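PDB 2RA5: putative transcriptional regulator from Streptomyces coelicolor A3, which probably binds DNA as a GntR-family transcription regulator, with a UTRA domain that holds meso-tartaric acid in this crystal. Local coordinates for residues A[143-148]-A[231-236]; A[209-214]-A[235-240]. All coordinates share one frame; numbering follows the deposited sequence.

In the fold
Contact 1 (143-148 with 231-236) and contact 2 (209-214 with 235-240) lie on the same side of the chain's centre, their own centres about 8 Å apart, and they share S235 and R236. Both belong to the UTRA domain. Strands 145-154, 224-232 and 209-218 are consecutive neighbours in its six-stranded antiparallel sheet, so Y232 sits between the two contacts: its N meets L211 O at 2.7 Å, a probable hydrogen bond, and its ring lies against F239. Along the chain, 143-148 comes first, then 209-214, and both contacts end on the turn leading from strand 224-232 into strand 239-245. That exit ties the sheet near the tartrate pocket to the second subunit.

Contact 1 of 2, residues A[143-148]-A[231-236]; sequences HGEPMA and TYRPSR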
ATOM      1  N   HIS A 143       4.220 -14.183 -16.571  1.00 90.98           N
ATOM      2  CA  HIS A 143       3.620 -15.113 -17.522  1.00 98.30           C
ATOM      3  C   HIS A 143       3.354 -14.399 -18.839  1.00 99.03           C
ATOM      4  O   HIS A 143       2.330 -14.622 -19.487  1.00 94.73           O
ATOM      5  CB  HIS A 143       2.329 -15.718 -16.956  1.00 98.02           C
ATOM      6  CG  HIS A 143       2.518 -16.431 -15.645  1.00125.81           C
ATOM      7  ND1 HIS A 143       3.150 -17.652 -15.553  1.00115.75           N
ATOM      8  CD2 HIS A 143       2.159 -16.089 -14.388  1.00120.19           C
ATOM      9  CE1 HIS A 143       3.174 -18.033 -14.280  1.00137.48           C
ATOM     10  NE2 HIS A 143       2.579 -17.103 -13.558  1.00134.04           N
ATOM     11  N   GLY A 144       4.283 -13.524 -19.217  1.00 96.57           N
ATOM     12  CA  GLY A 144       4.180 -12.778 -20.456  1.00 88.73           C
ATOM     13  C   GLY A 144       3.135 -11.675 -20.460  1.00 88.47           C
ATOM     14  O   GLY A 144       2.991 -10.966 -21.458  1.00 96.90           O
ATOM     15  N   GLU A 145       2.395 -11.537 -19.362  1.00 86.83           N
ATOM     16  CA  GLU A 145       1.430 -10.449 -19.226  1.00 90.67           C
ATOM     17  C   GLU A 145       2.022  -9.288 -18.409  1.00 88.92           C
ATOM     18  O   GLU A 145       2.776  -9.505 -17.456  1.00 76.51           O
ATOM     19  CB  GLU A 145       0.139 -10.957 -18.587  1.00 91.12           C
ATOM     20  CG  GLU A 145      -1.069 -10.060 -18.827  1.00 99.96           C
ATOM     21  CD  GLU A 145      -2.338 -10.616 -18.204  1.00118.63           C
ATOM     22  OE1 GLU A 145      -2.327 -11.794 -17.776  1.00112.85           O
ATOM     23  OE2 GLU A 145      -3.348  -9.876 -18.141  1.00102.04           O
ATOM     24  N   PRO A 146       1.693  -8.045 -18.790  1.00 77.83           N
ATOM     25  CA  PRO A 146       2.254  -6.863 -18.129  1.00 79.83           C
ATOM     26  C   PRO A 146       1.671  -6.662 -16.737  1.00 81.98           C
ATOM     27  O   PRO A 146       0.455  -6.675 -16.552  1.00 79.09           O
ATOM     28  CB  PRO A 146       1.827  -5.707 -19.044  1.00 88.15           C
ATOM     29  CG  PRO A 146       1.421  -6.340 -20.325  1.00 94.32           C
ATOM     30  CD  PRO A 146       0.860  -7.674 -19.941  1.00 91.34           C
HETATM   31  N   MSE A 147       2.550  -6.471 -15.763  1.00 62.22           N
HETATM   32  CA  MSE A 147       2.148  -6.379 -14.364  1.00 66.66           C
HETATM   33  C   MSE A 147       2.285  -4.962 -13.801  1.00 69.04           C
HETATM   34  O   MSE A 147       1.410  -4.464 -13.079  1.00 57.61           O
HETATM   35  CB  MSE A 147       3.004  -7.330 -13.540  1.00 56.96           C
HETATM   36  CG  MSE A 147       2.711  -7.255 -12.068  1.00 69.53           C
HETATM   37 SE   MSE A 147       3.954  -8.383 -11.121  0.65 84.80          SE
HETATM   38  CE  MSE A 147       5.318  -7.041 -10.684  1.00127.09           C
ATOM     39  N   ALA A 148       3.390  -4.320 -14.158  1.00 65.58           N
ATOM     40  CA  ALA A 148       3.738  -3.028 -13.596  1.00 68.78           C
ATOM     41  C   ALA A 148       4.586  -2.213 -14.560  1.00 61.64           C
ATOM     42  O   ALA A 148       5.348  -2.769 -15.361  1.00 55.70           O
ATOM     43  CB  ALA A 148       4.471  -3.216 -12.287  1.00 47.58           C
ATOM     44  N   THR A 231       3.395   2.275 -11.488  1.00 61.91           N
ATOM     45  CA  THR A 231       1.996   1.881 -11.676  1.00 59.27           C
ATOM     46  C   THR A 231       1.865   0.359 -11.738  1.00 51.74           C
ATOM     47  O   THR A 231       2.728  -0.341 -12.285  1.00 47.78           O
ATOM     48  CB  THR A 231       1.425   2.440 -12.979  1.00 55.41           C
ATOM     49  OG1 THR A 231       2.432   2.360 -13.999  1.00 69.43           O
ATOM     50  CG2 THR A 231       0.996   3.879 -12.801  1.00 59.42           C
ATOM     51  N   TYR A 232       0.777  -0.151 -11.179  1.00 49.03           N
ATOM     52  CA  TYR A 232       0.536  -1.589 -11.164  1.00 60.72           C
ATOM     53  C   TYR A 232      -0.890  -1.902 -11.569  1.00 55.98           C
ATOM     54  O   TYR A 232      -1.830  -1.255 -11.083  1.00 50.38           O
ATOM     55  CB  TYR A 232       0.756  -2.146  -9.763  1.00 55.21           C
ATOM     56  CG  TYR A 232       2.058  -1.749  -9.130  1.00 50.17           C
ATOM     57  CD1 TYR A 232       2.182  -0.546  -8.450  1.00 51.57           C
ATOM     58  CD2 TYR A 232       3.170  -2.586  -9.200  1.00 51.06           C
ATOM     59  CE1 TYR A 232       3.382  -0.182  -7.864  1.00 49.53           C
ATOM     60  CE2 TYR A 232       4.367  -2.231  -8.620  1.00 54.74           C
ATOM     61  CZ  TYR A 232       4.476  -1.029  -7.952  1.00 54.45           C
ATOM     62  OH  TYR A 232       5.681  -0.678  -7.368  1.00 55.01           O
ATOM     63  N   ARG A 233      -1.047  -2.901 -12.439  1.00 53.33           N
ATOM     64  CA  ARG A 233      -2.373  -3.442 -12.780  1.00 69.89           C
ATOM     65  C   ARG A 233      -2.972  -4.159 -11.571  1.00 55.32           C
ATOM     66  O   ARG A 233      -2.462  -5.214 -11.172  1.00 54.23           O
ATOM     67  CB  ARG A 233      -2.262  -4.434 -13.938  1.00 66.42           C
ATOM     68  CG  ARG A 233      -1.580  -3.882 -15.178  1.00 83.23           C
ATOM     69  CD  ARG A 233      -1.665  -4.880 -16.311  1.00 87.80           C
ATOM     70  NE  ARG A 233      -3.048  -5.173 -16.666  1.00 97.54           N
ATOM     71  CZ  ARG A 233      -3.438  -6.270 -17.304  1.00 87.24           C
ATOM     72  NH1 ARG A 233      -4.721  -6.443 -17.587  1.00 78.16           N
ATOM     73  NH2 ARG A 233      -2.549  -7.189 -17.657  1.00 80.81           N
ATOM     74  N   PRO A 234      -4.030  -3.576 -10.964  1.00 43.21           N
ATOM     75  CA  PRO A 234      -4.596  -4.094  -9.704  1.00 59.83           C
ATOM     76  C   PRO A 234      -5.098  -5.539  -9.787  1.00 62.71           C
ATOM     77  O   PRO A 234      -5.139  -6.225  -8.769  1.00 75.48           O
ATOM     78  CB  PRO A 234      -5.752  -3.118  -9.395  1.00 55.26           C
ATOM     79  CG  PRO A 234      -5.992  -2.381 -10.690  1.00 72.85           C
ATOM     80  CD  PRO A 234      -4.638  -2.285 -11.329  1.00 52.47           C
ATOM     81  N   SER A 235      -5.457  -5.994 -10.982  1.00 65.09           N
ATOM     82  CA  SER A 235      -5.892  -7.372 -11.188  1.00 73.23           C
ATOM     83  C   SER A 235      -4.693  -8.309 -11.224  1.00 71.07           C
ATOM     84  O   SER A 235      -4.851  -9.526 -11.252  1.00 79.10           O
ATOM     85  CB  SER A 235      -6.655  -7.497 -12.512  1.00 59.65           C
ATOM     86  OG  SER A 235      -5.762  -7.385 -13.615  1.00 80.82           O
ATOM     87  N   ARG A 236      -3.490  -7.751 -11.226  1.00 63.47           N
ATOM     88  CA  ARG A 236      -2.298  -8.563 -11.450  1.00 68.37           C
ATOM     89  C   ARG A 236      -1.295  -8.470 -10.296  1.00 55.72           C
ATOM     90  O   ARG A 236      -0.338  -9.246 -10.203  1.00 50.75           O
ATOM     91  CB  ARG A 236      -1.654  -8.147 -12.776  1.00 76.19           C
ATOM     92  CG  ARG A 236      -2.062  -8.994 -13.974  1.00 77.61           C
ATOM     93  CD  ARG A 236      -0.963 -10.008 -14.256  1.00 98.59           C
ATOM     94  NE  ARG A 236      -1.466 -11.269 -14.794  1.00131.30           N
ATOM     95  CZ  ARG A 236      -1.962 -12.254 -14.050  1.00133.84           C
ATOM     96  NH1 ARG A 236      -2.032 -12.121 -12.732  1.00130.39           N
ATOM     97  NH2 ARG A 236      -2.391 -13.373 -14.622  1.00109.67           N
TER
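The guanidinium of R233 meets E145 and P146 at its edge: CG of E145 lies in its plane, OE2 of E145 close to it, and the carbonyl O of P146 also falls at this edge, although the placement of that oxygen is doubtful. The guanidinium of R236 likewise takes E145 OE1 at its edge. A third flat group, the ring of Y232, is approached obliquely by A148, whose CB comes within 3.4 Å of Y232 CD2.

One carboxylate is thus shared by two arginines in a salt-bridge network. R233 NH2 reaches E145 OE2 at 2.8 Å on its anti side, out of the carboxylate plane, whereas R236 NE approaches E145 OE1 at 3.1 Å from above that plane. The carboxylate is turned 53° against the guanidinium of R233 and 77° against that of R236, a geometry of single N-H contacts rather than a coplanar two-pronged pair. E145 spans the gap because its CG is anti to the backbone N (chi1 -160°) and the chain runs on extended.

The backbones adjoin where strands 145-154 and 224-232 lie side by side, antiparallel, in the UTRA sheet. A148 and Y232 form a non-hydrogen-bonded pair with CA atoms 4.3 Å apart, and beyond it R233 N donates to M147 O at 3.0 Å. M147, a selenomethionine, and A148 both face R140 on the next strand, a classic beta bulge beside a residue of the tartrate pocket.

Past Y232, where strand 224-232 ends, the chain turns, closed by a hydrogen bond of 2.7 Å from R236 N to R233 O. R233 has a second acidic partner, E204, bound through NH1, so two carboxylates would probably hold its guanidinium between them. The Y232 ring, also near the bound tartrate, stacks with Y237.

Contact 2 of 2, residues A[209-214]-A[235-240]; sequences PLLTME and SRYSFE
L211 has its CG turned away from the backbone N (chi1 -166°), which sends its isobutyl end across to F239, whose own CG is anti to the carbonyl carbon (chi1 -67°) and carries the ring back toward strand 209-218. The two meet obliquely: L211 CD2 lies 3.7 Å from F239 CE2, and L211 CG is nearly as close to the same atom.

That branch of L211 has a second aromatic neighbour, reaching the edge of the Y237 ring near its plane at 4.2 Å from Y237 CD2. Farther along the strand M213, a selenomethionine, crosses F239 at about a right angle and brings CB and CG up to F239 CZ, the CB 3.9 Å from it. One face of F239 is occupied by Y237, whose CE2 stands 3.7 Å above the ring plane, over its centre. F239 is therefore held by aliphatic groups of strand 209-218 and by the aromatic edge of Y237, while Y232 adds an edge-to-face partner.

No hydrogen bond links the two segments; the contact is mainly between apolar side chains. F239 and E240 instead pair with an antiparallel strand of the second subunit, where R186 of that subunit also makes a salt bridge to E240. A small hydrophobic cluster thus joins the UTRA sheet, close to its tartrate pocket, to strand 239-245, which extends a beta ladder into the second subunit.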
ATOM      1  N   PRO A 209      -8.749   1.752 -13.121  1.00 78.66           N
ATOM      2  CA  PRO A 209      -8.025   1.941 -11.864  1.00 72.67           C
ATOM      3  C   PRO A 209      -6.629   1.318 -11.908  1.00 78.80           C
ATOM      4  O   PRO A 209      -6.475   0.167 -12.324  1.00 62.12           O
ATOM      5  CB  PRO A 209      -8.902   1.191 -10.857  1.00 80.09           C
ATOM      6  CG  PRO A 209      -9.655   0.206 -11.702  1.00 79.53           C
ATOM      7  CD  PRO A 209     -10.004   1.025 -12.892  1.00 83.95           C
ATOM      8  N   LEU A 210      -5.621   2.076 -11.485  1.00 79.50           N
ATOM      9  CA  LEU A 210      -4.276   1.530 -11.352  1.00 69.82           C
ATOM     10  C   LEU A 210      -3.782   1.689  -9.926  1.00 55.72           C
ATOM     11  O   LEU A 210      -4.163   2.634  -9.222  1.00 61.78           O
ATOM     12  CB  LEU A 210      -3.300   2.220 -12.303  1.00 68.93           C
ATOM     13  CG  LEU A 210      -3.351   1.978 -13.814  1.00 82.74           C
ATOM     14  CD1 LEU A 210      -2.074   2.527 -14.434  1.00100.71           C
ATOM     15  CD2 LEU A 210      -3.519   0.515 -14.179  1.00 78.81           C
ATOM     16  N   LEU A 211      -2.929   0.765  -9.503  1.00 55.56           N
ATOM     17  CA  LEU A 211      -2.288   0.885  -8.206  1.00 60.81           C
ATOM     18  C   LEU A 211      -1.042   1.727  -8.428  1.00 54.66           C
ATOM     19  O   LEU A 211      -0.277   1.487  -9.358  1.00 52.90           O
ATOM     20  CB  LEU A 211      -1.934  -0.498  -7.657  1.00 57.98           C
ATOM     21  CG  LEU A 211      -1.545  -0.690  -6.180  1.00 55.49           C
ATOM     22  CD1 LEU A 211      -2.555  -0.055  -5.227  1.00 54.76           C
ATOM     23  CD2 LEU A 211      -1.399  -2.173  -5.887  1.00 51.96           C
ATOM     24  N   THR A 212      -0.852   2.742  -7.604  1.00 49.38           N
ATOM     25  CA  THR A 212       0.330   3.566  -7.764  1.00 68.94           C
ATOM     26  C   THR A 212       1.209   3.543  -6.529  1.00 58.78           C
ATOM     27  O   THR A 212       0.735   3.401  -5.401  1.00 51.54           O
ATOM     28  CB  THR A 212      -0.018   5.031  -8.074  1.00 54.60           C
ATOM     29  OG1 THR A 212      -0.583   5.638  -6.907  1.00 55.13           O
ATOM     30  CG2 THR A 212      -0.981   5.140  -9.261  1.00 55.62           C
HETATM   31  N   MSE A 213       2.502   3.698  -6.751  1.00 53.93           N
HETATM   32  CA  MSE A 213       3.385   3.943  -5.637  1.00 52.49           C
HETATM   33  C   MSE A 213       4.582   4.850  -5.982  1.00 56.91           C
HETATM   34  O   MSE A 213       5.118   4.847  -7.100  1.00 45.84           O
HETATM   35  CB  MSE A 213       3.790   2.618  -5.017  1.00 51.83           C
HETATM   36  CG  MSE A 213       5.112   2.082  -5.439  1.00 73.39           C
HETATM   37 SE   MSE A 213       6.330   2.129  -3.933  0.85 90.73          SE
HETATM   38  CE  MSE A 213       7.662   0.873  -4.616  1.00 64.37           C
ATOM     39  N   GLU A 214       4.954   5.675  -5.018  1.00 54.11           N
ATOM     40  CA  GLU A 214       6.110   6.550  -5.159  1.00 60.67           C
ATOM     41  C   GLU A 214       7.071   6.244  -4.031  1.00 48.32           C
ATOM     42  O   GLU A 214       6.654   6.056  -2.891  1.00 45.20           O
ATOM     43  CB  GLU A 214       5.697   8.018  -5.110  1.00 52.67           C
ATOM     44  CG  GLU A 214       5.128   8.572  -6.403  1.00 59.92           C
ATOM     45  CD  GLU A 214       4.645  10.004  -6.240  1.00 72.70           C
ATOM     46  OE1 GLU A 214       5.198  10.729  -5.383  1.00 74.15           O
ATOM     47  OE2 GLU A 214       3.702  10.403  -6.955  1.00 89.50           O
ATOM     48  N   SER A 235      -5.457  -5.994 -10.982  1.00 65.09           N
ATOM     49  CA  SER A 235      -5.892  -7.372 -11.188  1.00 73.23           C
ATOM     50  C   SER A 235      -4.693  -8.309 -11.224  1.00 71.07           C
ATOM     51  O   SER A 235      -4.851  -9.526 -11.252  1.00 79.10           O
ATOM     52  CB  SER A 235      -6.655  -7.497 -12.512  1.00 59.65           C
ATOM     53  OG  SER A 235      -5.762  -7.385 -13.615  1.00 80.82           O
ATOM     54  N   ARG A 236      -3.490  -7.751 -11.226  1.00 63.47           N
ATOM     55  CA  ARG A 236      -2.298  -8.563 -11.450  1.00 68.37           C
ATOM     56  C   ARG A 236      -1.295  -8.470 -10.296  1.00 55.72           C
ATOM     57  O   ARG A 236      -0.338  -9.246 -10.203  1.00 50.75           O
ATOM     58  CB  ARG A 236      -1.654  -8.147 -12.776  1.00 76.19           C
ATOM     59  CG  ARG A 236      -2.062  -8.994 -13.974  1.00 77.61           C
ATOM     60  CD  ARG A 236      -0.963 -10.008 -14.256  1.00 98.59           C
ATOM     61  NE  ARG A 236      -1.466 -11.269 -14.794  1.00131.30           N
ATOM     62  CZ  ARG A 236      -1.962 -12.254 -14.050  1.00133.84           C
ATOM     63  NH1 ARG A 236      -2.032 -12.121 -12.732  1.00130.39           N
ATOM     64  NH2 ARG A 236      -2.391 -13.373 -14.622  1.00109.67           N
ATOM     65  N   TYR A 237      -1.522  -7.512  -9.407  1.00 54.56           N
ATOM     66  CA  TYR A 237      -0.551  -7.224  -8.355  1.00 61.64           C
ATOM     67  C   TYR A 237      -1.202  -6.597  -7.125  1.00 53.40           C
ATOM     68  O   TYR A 237      -2.182  -5.855  -7.244  1.00 50.31           O
ATOM     69  CB  TYR A 237       0.538  -6.275  -8.888  1.00 58.73           C
ATOM     70  CG  TYR A 237       1.633  -6.011  -7.885  1.00 60.82           C
ATOM     71  CD1 TYR A 237       2.733  -6.856  -7.798  1.00 60.05           C
ATOM     72  CD2 TYR A 237       1.562  -4.924  -7.006  1.00 49.12           C
ATOM     73  CE1 TYR A 237       3.747  -6.627  -6.869  1.00 72.00           C
ATOM     74  CE2 TYR A 237       2.577  -4.686  -6.063  1.00 56.19           C
ATOM     75  CZ  TYR A 237       3.665  -5.544  -6.004  1.00 65.03           C
ATOM     76  OH  TYR A 237       4.673  -5.335  -5.085  1.00 65.85           O
ATOM     77  N   SER A 238      -0.653  -6.893  -5.947  1.00 52.16           N
ATOM     78  CA  SER A 238      -0.980  -6.125  -4.737  1.00 45.86           C
ATOM     79  C   SER A 238       0.166  -6.125  -3.721  1.00 46.43           C
ATOM     80  O   SER A 238       1.053  -6.986  -3.754  1.00 46.83           O
ATOM     81  CB  SER A 238      -2.296  -6.602  -4.101  1.00 55.61           C
ATOM     82  OG  SER A 238      -2.187  -7.933  -3.635  1.00 55.74           O
ATOM     83  N   PHE A 239       0.166  -5.143  -2.831  1.00 41.02           N
ATOM     84  CA  PHE A 239       1.233  -5.058  -1.839  1.00 48.00           C
ATOM     85  C   PHE A 239       0.883  -5.942  -0.667  1.00 43.28           C
ATOM     86  O   PHE A 239      -0.118  -5.737   0.007  1.00 48.04           O
ATOM     87  CB  PHE A 239       1.470  -3.614  -1.397  1.00 46.99           C
ATOM     88  CG  PHE A 239       2.033  -2.739  -2.481  1.00 56.08           C
ATOM     89  CD1 PHE A 239       3.395  -2.728  -2.739  1.00 59.41           C
ATOM     90  CD2 PHE A 239       1.199  -1.942  -3.259  1.00 42.13           C
ATOM     91  CE1 PHE A 239       3.928  -1.938  -3.746  1.00 65.57           C
ATOM     92  CE2 PHE A 239       1.730  -1.142  -4.278  1.00 62.87           C
ATOM     93  CZ  PHE A 239       3.098  -1.142  -4.518  1.00 52.13           C
ATOM     94  N   GLU A 240       1.694  -6.963  -0.459  1.00 45.85           N
ATOM     95  CA  GLU A 240       1.404  -7.949   0.570  1.00 55.11           C
ATOM     96  C   GLU A 240       2.500  -7.868   1.599  1.00 59.26           C
ATOM     97  O   GLU A 240       3.676  -7.958   1.268  1.00 59.23           O
ATOM     98  CB  GLU A 240       1.361  -9.366  -0.016  1.00 47.64           C
ATOM     99  CG  GLU A 240       0.273  -9.615  -1.054  1.00 51.09           C
ATOM    100  CD  GLU A 240      -1.126  -9.635  -0.463  1.00 68.85           C
ATOM    101  OE1 GLU A 240      -1.290 -10.015   0.723  1.00 68.53           O
ATOM    102  OE2 GLU A 240      -2.069  -9.271  -1.198  1.00 64.46           O
TER